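Local coordinates for protein geranyltranstransferase (Methylococcus capsulatus, PDB 3TS7) that probably makes farnesyl diphosphate by prenyl transfer, as a magnesium-dependent member of the FPP/GGPP synthase family, at residues B[18-21]-B[22-26]; B[33-36]-B[37-40]; B[173-177]-B[178-182]; B[291-294]-B[295-299]. All coordinates share one frame; numbering follows the deposited sequence. Where two conformers were deposited one is given.

Contact 1: residues B[18-21]-B[22-26]; sequences ERVE and RALDA
The guanidinium group of R22 lies against the backbone of the preceding turn, with R19 CA over one of its faces, 4.0 Å from CZ, and the carbonyl oxygen of E18 approaching it obliquely, 3.7 Å from NH1. Its neighbour R19 meets it through a methylene, CG, at 4.1 Å from R22 NH2, and the two guanidinium planes are turned 64° apart. A bend about the CG-CD bond (chi3 -36°) folds R22 back over the helix in this way. The setting is the alpha-helix 5-27, in which amides of 22-25 bond to carbonyls four residues earlier, for instance L24 N to V20 O at 2.8 Å. The charged ends of 18-21 look elsewhere: R19 makes salt bridges to D73 and D70, E18 pairs with R14, and E21 binds R52 and the backbone N of G48. On the buried side of the helix V20 and L24 lie alongside each other, pointing the same way. Helix 73-90 packs on L24 through C77, E80 and F81, while P55 and Y59 of helix 53-65 meet V20. Replacing L24 by an alanine would probably leave a gap between V20 and F81, since both methyls would be missing. The closest side-chain approach of this pair is V20 CG2 to L24 CD1, at 4.0 Å, and L24 CG also rests 3.2 Å from V20 O.

Contact 2: residues B[33-36]-B[37-40]; sequences RMPE and RLHQ
H39 and P35 form the tight part of this helix start, in which P35 holds the N-cap position, after a cis peptide bond, and the imidazole folds back over the cap. P35 O sits 3.1 Å above one face of the H39 ring, displaced toward the rim, and the same oxygen accepts the backbone N of H39 at 3.1 Å. The ring is placed there because CG is anti to the carbonyl carbon (chi1 -70°), which swings it back toward 33-35. From that position ND1 gives a weak, bent bond to R33 O at 3.0 Å (121° at the hydrogen), with A30 O as a second weak acceptor, and CE1 approaches M34 O at 3.2 Å. The imidazole is thus lined by the carbonyls of R33, M34 and P35. Beside it, P35 CG packs against L38 CD2 at 3.8 Å, the two side chains pointing the same way.

The other side is looser. E36 and Q40 run alongside each other, but their carboxylate and amide planes are 49° apart, and Q40 NE2 comes no nearer to OE1 of E36 than 4.0 Å; its hydrogen-bond partner is A31 O. E36, R33 and M34 are exposed to solvent.

Beyond the cap, R37 reaches a salt bridge with D112, L38 meets L118 of helix 113-133, and P35 and L38 pack on G162 and A165 of the second subunit, which places the start of helix 36-46 at the dimer contact.

Contact 3: residues B[173-177]-B[178-182]; sequences KKLDL and PGLEN
L177 and E181, one turn apart at the start of helix 177-201, meet where a carboxylate oxygen lies over a branched apolar end: E181 OE2 is 3.4 Å from both CG and CD1 of L177. The backbone holds the pair in step, E181 N bonding to L177 O at 3.0 Å and nearly along the C=O axis. A valine in place of E181 would take away the carboxylate that lies over L177, and is likely to leave its CD1 branch less well covered.

Next to this pair stands D176, the N-cap residue, whose O accepts the backbone N of L180 at 3.0 Å. Its CG lies between the backbone N and the carbonyl carbon (chi1 51°), which turns the carboxylate over the first turn. OD1 is then 3.3 Å from P178 CD, and OD2 is 3.3 Å from the N of G179, a residue without a side chain to meet the acid. Ahead of the cap, L175 reaches back to the helix, its CD1 4.0 Å from L180 CA.

Outward, Y256 of helix 256-260 touches L177, L180 and E181, and K268 of helix 262-279 lies against L177 and E181, while N182 packs on M34 of the second subunit.

Contact 4: residues B[291-294]-B[295-299]; sequences RELA and RFIIQ
L293 and I297 make the apolar centre of this turn of helix 288-298, I297 CD1 standing 3.7 Å from L293 CG as the two side chains cross. CG1 of I297 is anti to the carbonyl carbon (chi1 -69°), and this carries CD1 back along the helix to the leucine. L293 CD1 also comes obliquely to the F296 ring, 4.3 Å from its CD1. One position further round, I298 sends its CG1-CD1 branch over the preceding turn, CG1 3.2 Å from A294 O and CD1 4.5 Å from A294 CB. Regular backbone bonds run through this core, with the amides of F296, I297 and I298 bonded to the carbonyls of E292, L293 and A294. Neighbouring helices close over it: Y217 and I221 of helix 208-237 meet A294, L57 and A60 of helix 53-65 meet L293, and M53 meets I297.

At the polar edge, E292 and R295 lie side by side and form a salt bridge. R295 NH2 donates to the syn lone pair of E292 OE2 at 2.7 Å, with 155° at the hydrogen, and the oxygen sits at the guanidinium edge, in its plane. The carboxylate and guanidinium planes are turned 70° apart, and E292 OE1 stays 3.7 Å from R295 NH2. E6 lies farther from R295, in a long, weak ion pair. This chemistry implies a single-point pairing, one N-H to one oxygen, and the arginine charge would be expected to favour the ionised form of E292.

In the fold
Contacts 1 to 4 follow one another along an all-helical chain and none touches another. Contacts 1 and 2 lie on consecutive helices, 5-27 and 36-46, on the same side of the chain's centre, their centres about 19 Å apart. Contact 3 opens helix 177-201, about 42 Å from contact 2 between centres, while contact 4, on helix 288-298, is about 23 Å from contact 1 and about 25 Å from contact 3, centre to centre. Helix 53-65 borders both contact 1 and contact 4, and helix 262-279 borders both 3 and 4. The two contacts at helix starts touch both their own chain and the second subunit, M34 of one subunit packing on N182 of the other, while contacts 1 and 4 meet their own chain alone.

Contact 1: residues B[18-21]-B[22-26]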
loop_
_atom_site.group_PDB
_atom_site.type_symbol
_atom_site.label_atom_id
_atom_site.label_comp_id
_atom_site.label_asym_id
_atom_site.label_seq_id
_atom_site.Cartn_x
_atom_site.Cartn_y
_atom_site.Cartn_z
ATOM N N GLU B 18 15.162 19.992 3.147
ATOM C CA GLU B 18 15.917 19.924 1.899
ATOM C C GLU B 18 16.455 18.520 1.635
ATOM O O GLU B 18 16.396 18.036 0.499
ATOM C CB GLU B 18 17.053 20.944 1.904
ATOM C CG GLU B 18 16.572 22.390 1.743
ATOM C CD GLU B 18 17.588 23.425 2.231
ATOM O OE1 GLU B 18 18.753 23.055 2.511
ATOM O OE2 GLU B 18 17.215 24.617 2.337
ATOM N N ARG B 19 16.962 17.871 2.684
ATOM C CA ARG B 19 17.482 16.503 2.591
ATOM C C ARG B 19 16.389 15.495 2.209
ATOM O O ARG B 19 16.612 14.634 1.353
ATOM C CB ARG B 19 18.172 16.083 3.886
ATOM C CG ARG B 19 18.745 14.692 3.838
ATOM C CD ARG B 19 19.260 14.252 5.178
ATOM N NE ARG B 19 19.873 12.930 5.068
ATOM C CZ ARG B 19 21.172 12.686 5.173
ATOM N NH1 ARG B 19 22.019 13.680 5.422
ATOM N NH2 ARG B 19 21.620 11.439 5.049
ATOM N N VAL B 20 15.207 15.615 2.813
ATOM C CA VAL B 20 14.083 14.747 2.429
ATOM C C VAL B 20 13.540 15.073 1.014
ATOM O O VAL B 20 13.109 14.168 0.302
ATOM C CB VAL B 20 12.939 14.749 3.494
ATOM C CG1 VAL B 20 12.077 15.989 3.368
ATOM C CG2 VAL B 20 12.090 13.478 3.384
ATOM N N GLU B 21 13.572 16.345 0.607
ATOM C CA GLU B 21 13.100 16.728 -0.720
ATOM C C GLU B 21 13.897 16.005 -1.809
ATOM O O GLU B 21 13.313 15.517 -2.784
ATOM C CB GLU B 21 13.210 18.239 -0.933
ATOM C CG GLU B 21 12.610 18.756 -2.252
ATOM C CD GLU B 21 11.086 18.765 -2.266
ATOM O OE1 GLU B 21 10.508 18.804 -3.371
ATOM O OE2 GLU B 21 10.456 18.744 -1.184
ATOM N N ARG B 22 15.213 15.938 -1.622
ATOM C CA ARG B 22 16.125 15.242 -2.535
ATOM C C ARG B 22 15.982 13.729 -2.440
ATOM O O ARG B 22 16.135 13.014 -3.438
ATOM C CB ARG B 22 17.575 15.627 -2.247
ATOM C CG ARG B 22 17.941 17.096 -2.570
ATOM C CD ARG B 22 19.452 17.332 -2.501
ATOM N NE ARG B 22 20.093 16.554 -1.432
ATOM C CZ ARG B 22 20.351 16.997 -0.198
ATOM N NH1 ARG B 22 20.039 18.242 0.159
ATOM N NH2 ARG B 22 20.933 16.189 0.690
ATOM N N ALA B 23 15.680 13.240 -1.241
ATOM C CA ALA B 23 15.579 11.803 -1.028
ATOM C C ALA B 23 14.288 11.253 -1.644
ATOM O O ALA B 23 14.294 10.146 -2.214
ATOM C CB ALA B 23 15.715 11.447 0.452
ATOM N N LEU B 24 13.211 12.046 -1.576
ATOM C CA LEU B 24 11.935 11.696 -2.217
ATOM C C LEU B 24 12.051 11.701 -3.750
ATOM O O LEU B 24 11.579 10.774 -4.408
ATOM C CB LEU B 24 10.795 12.629 -1.772
ATOM C CG LEU B 24 10.396 12.581 -0.289
ATOM C CD1 LEU B 24 9.717 13.881 0.137
ATOM C CD2 LEU B 24 9.529 11.393 0.032
ATOM N N ASP B 25 12.675 12.750 -4.290
ATOM C CA ASP B 25 12.967 12.876 -5.725
ATOM C C ASP B 25 13.787 11.682 -6.240
ATOM O O ASP B 25 13.474 11.119 -7.293
ATOM C CB ASP B 25 13.706 14.192 -6.006
ATOM C CG ASP B 25 14.021 14.392 -7.488
ATOM O OD1 ASP B 25 13.197 14.012 -8.344
ATOM O OD2 ASP B 25 15.103 14.928 -7.793
ATOM N N ALA B 26 14.806 11.289 -5.476
ATOM C CA ALA B 26 15.632 10.137 -5.814
ATOM C C ALA B 26 14.866 8.806 -5.801
ATOM O O ALA B 26 15.262 7.867 -6.490
ATOM C CB ALA B 26 16.876 10.064 -4.907
#

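Contact 2: residues B[33-36]-B[37-40]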
loop_
_atom_site.group_PDB
_atom_site.type_symbol
_atom_site.label_atom_id
_atom_site.label_comp_id
_atom_site.label_asym_id
_atom_site.label_seq_id
_atom_site.Cartn_x
_atom_site.Cartn_y
_atom_site.Cartn_z
ATOM N N ARG B 33 9.674 9.171 -17.881
ATOM C CA ARG B 33 9.608 7.752 -18.160
ATOM C C ARG B 33 8.177 7.263 -18.039
ATOM O O ARG B 33 7.351 7.871 -17.346
ATOM C CB ARG B 33 10.567 6.963 -17.268
ATOM C CG ARG B 33 12.004 7.406 -17.426
ATOM C CD ARG B 33 12.985 6.425 -16.811
ATOM N NE ARG B 33 13.212 5.273 -17.679
ATOM C CZ ARG B 33 14.102 5.233 -18.670
ATOM N NH1 ARG B 33 14.868 6.283 -18.941
ATOM N NH2 ARG B 33 14.226 4.133 -19.399
ATOM N N MET B 34 7.897 6.172 -18.742
ATOM C CA MET B 34 6.560 5.600 -18.846
ATOM C C MET B 34 6.198 4.846 -17.561
ATOM O O MET B 34 7.068 4.183 -16.990
ATOM C CB MET B 34 6.538 4.643 -20.043
ATOM C CG MET B 34 5.168 4.368 -20.633
ATOM S SD MET B 34 5.262 3.561 -22.245
ATOM C CE MET B 34 5.831 4.910 -23.293
ATOM N N PRO B 35 4.933 4.962 -17.080
ATOM C CA PRO B 35 3.833 5.857 -17.507
ATOM C C PRO B 35 4.000 7.302 -17.013
ATOM O O PRO B 35 4.151 7.529 -15.813
ATOM C CB PRO B 35 2.588 5.208 -16.885
ATOM C CG PRO B 35 3.099 4.417 -15.738
ATOM C CD PRO B 35 4.458 3.941 -16.124
ATOM N N GLU B 36 3.945 8.259 -17.939
ATOM C CA GLU B 36 4.353 9.646 -17.676
ATOM C C GLU B 36 3.410 10.476 -16.813
ATOM O O GLU B 36 3.845 11.095 -15.843
ATOM C CB GLU B 36 4.628 10.387 -18.984
ATOM C CG GLU B 36 5.988 10.067 -19.590
ATOM C CD GLU B 36 6.427 11.092 -20.616
ATOM O OE1 GLU B 36 5.631 12.000 -20.949
ATOM O OE2 GLU B 36 7.575 10.993 -21.092
ATOM N N ARG B 37 2.135 10.499 -17.191
ATOM C CA ARG B 37 1.092 11.184 -16.443
ATOM C C ARG B 37 1.015 10.678 -14.984
ATOM O O ARG B 37 0.956 11.492 -14.058
ATOM C CB ARG B 37 -0.247 11.008 -17.160
ATOM C CG ARG B 37 -1.447 11.663 -16.499
ATOM C CD ARG B 37 -2.651 11.558 -17.421
ATOM N NE ARG B 37 -3.835 12.281 -16.954
ATOM C CZ ARG B 37 -3.993 13.603 -17.010
ATOM N NH1 ARG B 37 -5.121 14.147 -16.568
ATOM N NH2 ARG B 37 -3.034 14.387 -17.496
ATOM N N LEU B 38 1.034 9.351 -14.797
ATOM C CA LEU B 38 1.057 8.738 -13.463
ATOM C C LEU B 38 2.280 9.174 -12.651
ATOM O O LEU B 38 2.140 9.563 -11.489
ATOM C CB LEU B 38 0.984 7.205 -13.533
ATOM C CG LEU B 38 1.146 6.482 -12.183
ATOM C CD1 LEU B 38 -0.088 6.668 -11.310
ATOM C CD2 LEU B 38 1.443 5.019 -12.337
ATOM N N HIS B 39 3.461 9.137 -13.265
ATOM C CA HIS B 39 4.698 9.544 -12.579
ATOM C C HIS B 39 4.703 11.013 -12.184
ATOM O O HIS B 39 5.199 11.379 -11.112
ATOM C CB HIS B 39 5.942 9.251 -13.420
ATOM C CG HIS B 39 6.263 7.793 -13.556
ATOM N ND1 HIS B 39 7.202 7.324 -14.449
ATOM C CD2 HIS B 39 5.765 6.701 -12.926
ATOM C CE1 HIS B 39 7.280 6.007 -14.354
ATOM N NE2 HIS B 39 6.418 5.604 -13.435
ATOM N N GLN B 40 4.153 11.850 -13.053
ATOM C CA GLN B 40 4.080 13.284 -12.801
ATOM C C GLN B 40 3.019 13.624 -11.747
ATOM O O GLN B 40 3.137 14.634 -11.063
ATOM C CB GLN B 40 3.803 14.052 -14.096
ATOM C CG GLN B 40 4.995 14.142 -15.049
ATOM C CD GLN B 40 4.570 14.375 -16.490
ATOM O OE1 GLN B 40 3.567 15.036 -16.756
ATOM N NE2 GLN B 40 5.327 13.818 -17.427
#

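Contact 3: residues B[173-177]-B[178-182]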
loop_
_atom_site.group_PDB
_atom_site.type_symbol
_atom_site.label_atom_id
_atom_site.label_comp_id
_atom_site.label_asym_id
_atom_site.label_seq_id
_atom_site.Cartn_x
_atom_site.Cartn_y
_atom_site.Cartn_z
ATOM N N LYS B 173 -22.385 12.384 14.443
ATOM C CA LYS B 173 -22.406 11.764 15.773
ATOM C C LYS B 173 -21.702 12.547 16.886
ATOM O O LYS B 173 -20.884 13.441 16.634
ATOM C CB LYS B 173 -21.846 10.334 15.709
ATOM C CG LYS B 173 -22.731 9.355 14.958
ATOM C CD LYS B 173 -22.424 7.924 15.365
ATOM C CE LYS B 173 -23.514 6.971 14.896
ATOM N NZ LYS B 173 -23.356 5.621 15.507
ATOM N N LYS B 174 -22.058 12.197 18.120
ATOM C CA LYS B 174 -21.440 12.744 19.320
ATOM C C LYS B 174 -20.695 11.610 20.023
ATOM O O LYS B 174 -21.308 10.688 20.574
ATOM C CB LYS B 174 -22.497 13.387 20.240
ATOM C CG LYS B 174 -21.956 13.913 21.580
ATOM C CD LYS B 174 -22.929 14.868 22.277
ATOM C CE LYS B 174 -22.655 16.334 21.926
ATOM N NZ LYS B 174 -21.456 16.892 22.632
ATOM N N LEU B 175 -19.371 11.678 19.976
ATOM C CA LEU B 175 -18.524 10.666 20.588
ATOM C C LEU B 175 -18.113 11.134 21.971
ATOM O O LEU B 175 -18.023 12.323 22.216
ATOM C CB LEU B 175 -17.274 10.448 19.731
ATOM C CG LEU B 175 -17.424 10.061 18.254
ATOM C CD1 LEU B 175 -16.073 10.147 17.553
ATOM C CD2 LEU B 175 -18.007 8.666 18.127
ATOM N N ASP B 176 -17.863 10.191 22.867
ATOM C CA ASP B 176 -17.232 10.455 24.159
ATOM C C ASP B 176 -15.756 10.845 23.971
ATOM O O ASP B 176 -15.249 10.871 22.846
ATOM C CB ASP B 176 -17.323 9.201 25.025
ATOM C CG ASP B 176 -16.826 7.952 24.301
ATOM O OD1 ASP B 176 -16.279 7.052 24.967
ATOM O OD2 ASP B 176 -16.981 7.866 23.061
ATOM N N LEU B 177 -15.070 11.161 25.068
ATOM C CA LEU B 177 -13.632 11.446 24.998
ATOM C C LEU B 177 -12.771 10.254 24.528
ATOM O O LEU B 177 -11.979 10.433 23.595
ATOM C CB LEU B 177 -13.087 12.103 26.285
ATOM C CG LEU B 177 -11.602 12.541 26.254
ATOM C CD1 LEU B 177 -11.334 13.612 25.174
ATOM C CD2 LEU B 177 -11.124 13.018 27.630
ATOM N N PRO B 178 -12.927 9.053 25.140
ATOM C CA PRO B 178 -12.130 7.927 24.649
ATOM C C PRO B 178 -12.409 7.610 23.177
ATOM O O PRO B 178 -11.489 7.206 22.460
ATOM C CB PRO B 178 -12.588 6.750 25.524
ATOM C CG PRO B 178 -13.137 7.377 26.756
ATOM C CD PRO B 178 -13.763 8.649 26.296
ATOM N N GLY B 179 -13.658 7.808 22.748
ATOM C CA GLY B 179 -14.083 7.554 21.376
ATOM C C GLY B 179 -13.472 8.495 20.351
ATOM O O GLY B 179 -13.067 8.064 19.260
ATOM N N LEU B 180 -13.416 9.781 20.687
ATOM C CA LEU B 180 -12.801 10.767 19.814
ATOM C C LEU B 180 -11.279 10.592 19.787
ATOM O O LEU B 180 -10.655 10.737 18.733
ATOM C CB LEU B 180 -13.190 12.180 20.232
ATOM C CG LEU B 180 -12.579 13.377 19.509
ATOM C CD1 LEU B 180 -12.996 13.386 18.042
ATOM C CD2 LEU B 180 -12.962 14.691 20.206
ATOM N N GLU B 181 -10.695 10.264 20.939
ATOM C CA GLU B 181 -9.268 9.998 21.021
ATOM C C GLU B 181 -8.884 8.785 20.146
ATOM O O GLU B 181 -7.962 8.888 19.339
ATOM C CB GLU B 181 -8.800 9.861 22.483
ATOM C CG GLU B 181 -8.752 11.235 23.217
ATOM C CD GLU B 181 -8.164 11.200 24.635
ATOM O OE1 GLU B 181 -7.569 10.192 25.039
ATOM O OE2 GLU B 181 -8.291 12.210 25.356
ATOM N N ASN B 182 -9.642 7.690 20.256
ATOM C CA ASN B 182 -9.373 6.441 19.520
ATOM C C ASN B 182 -9.318 6.606 18.004
ATOM O O ASN B 182 -8.471 6.019 17.319
ATOM C CB ASN B 182 -10.405 5.361 19.872
ATOM C CG ASN B 182 -10.330 4.150 18.933
ATOM O OD1 ASN B 182 -9.459 3.301 19.080
ATOM N ND2 ASN B 182 -11.249 4.073 17.979
#

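Contact 4: residues B[291-294]-B[295-299]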
loop_
_atom_site.group_PDB
_atom_site.type_symbol
_atom_site.label_atom_id
_atom_site.label_comp_id
_atom_site.label_asym_id
_atom_site.label_seq_id
_atom_site.Cartn_x
_atom_site.Cartn_y
_atom_site.Cartn_z
ATOM N N ARG B 291 12.378 17.998 22.424
ATOM C CA ARG B 291 11.714 18.919 23.339
ATOM C C ARG B 291 11.191 20.139 22.592
ATOM O O ARG B 291 10.044 20.542 22.777
ATOM C CB ARG B 291 12.659 19.314 24.497
ATOM C CG ARG B 291 12.905 18.197 25.498
ATOM C CD ARG B 291 13.850 18.551 26.681
ATOM N NE ARG B 291 14.143 17.340 27.449
ATOM C CZ ARG B 291 15.235 16.589 27.325
ATOM N NH1 ARG B 291 15.353 15.491 28.030
ATOM N NH2 ARG B 291 16.207 16.923 26.493
ATOM N N GLU B 292 12.016 20.704 21.720
ATOM C CA GLU B 292 11.620 21.852 20.922
ATOM C C GLU B 292 10.654 21.488 19.792
ATOM O O GLU B 292 9.759 22.278 19.436
ATOM C CB GLU B 292 12.863 22.529 20.333
ATOM C CG GLU B 292 13.775 23.146 21.397
ATOM C CD GLU B 292 13.171 24.386 22.055
ATOM O OE1 GLU B 292 13.413 24.595 23.262
ATOM O OE2 GLU B 292 12.458 25.157 21.375
ATOM N N LEU B 293 10.860 20.312 19.207
ATOM C CA LEU B 293 9.977 19.833 18.146
ATOM C C LEU B 293 8.544 19.582 18.678
ATOM O O LEU B 293 7.575 19.907 17.995
ATOM C CB LEU B 293 10.552 18.575 17.489
ATOM C CG LEU B 293 9.837 18.069 16.233
ATOM C CD1 LEU B 293 9.875 19.118 15.097
ATOM C CD2 LEU B 293 10.437 16.745 15.781
ATOM N N ALA B 294 8.426 19.030 19.892
ATOM C CA ALA B 294 7.127 18.918 20.576
ATOM C C ALA B 294 6.349 20.241 20.582
ATOM O O ALA B 294 5.209 20.290 20.107
ATOM C CB ALA B 294 7.295 18.385 21.972
ATOM N N ARG B 295 6.975 21.315 21.062
ATOM C CA ARG B 295 6.329 22.635 21.091
ATOM C C ARG B 295 5.920 23.141 19.714
ATOM O O ARG B 295 4.800 23.612 19.534
ATOM C CB ARG B 295 7.185 23.691 21.816
ATOM C CG ARG B 295 6.590 25.102 21.679
ATOM C CD ARG B 295 7.336 26.218 22.379
ATOM N NE ARG B 295 8.773 26.224 22.116
ATOM C CZ ARG B 295 9.591 27.218 22.467
ATOM N NH1 ARG B 295 9.113 28.290 23.093
ATOM N NH2 ARG B 295 10.890 27.137 22.212
ATOM N N PHE B 296 6.829 23.031 18.750
ATOM C CA PHE B 296 6.587 23.483 17.385
ATOM C C PHE B 296 5.376 22.790 16.737
ATOM O O PHE B 296 4.519 23.441 16.133
ATOM C CB PHE B 296 7.848 23.252 16.535
ATOM C CG PHE B 296 7.657 23.567 15.085
ATOM C CD1 PHE B 296 7.379 22.556 14.170
ATOM C CD2 PHE B 296 7.733 24.882 14.629
ATOM C CE1 PHE B 296 7.174 22.851 12.816
ATOM C CE2 PHE B 296 7.549 25.183 13.276
ATOM C CZ PHE B 296 7.262 24.166 12.371
ATOM N N ILE B 297 5.336 21.469 16.854
ATOM C CA ILE B 297 4.266 20.667 16.254
ATOM C C ILE B 297 2.935 20.964 16.973
ATOM O O ILE B 297 1.938 21.270 16.319
ATOM C CB ILE B 297 4.614 19.158 16.289
ATOM C CG1 ILE B 297 5.769 18.855 15.320
ATOM C CG2 ILE B 297 3.373 18.268 15.992
ATOM C CD1 ILE B 297 6.278 17.408 15.410
ATOM N N ILE B 298 2.952 20.934 18.307
ATOM C CA ILE B 298 1.731 21.109 19.105
ATOM C C ILE B 298 1.101 22.487 18.923
ATOM O O ILE B 298 -0.109 22.576 18.688
ATOM C CB ILE B 298 1.944 20.776 20.603
ATOM C CG1 ILE B 298 2.242 19.286 20.764
ATOM C CG2 ILE B 298 0.704 21.158 21.449
ATOM C CD1 ILE B 298 2.832 18.909 22.107
ATOM N N GLN B 299 1.917 23.543 18.948
ATOM C CA GLN B 299 1.405 24.914 18.823
ATOM C C GLN B 299 1.112 25.303 17.367
ATOM O O GLN B 299 0.674 26.420 17.090
ATOM C CB GLN B 299 2.350 25.912 19.515
ATOM C CG GLN B 299 2.321 25.809 21.051
ATOM C CD GLN B 299 3.312 26.735 21.739
ATOM O OE1 GLN B 299 3.797 27.694 21.148
ATOM N NE2 GLN B 299 3.617 26.445 22.995
#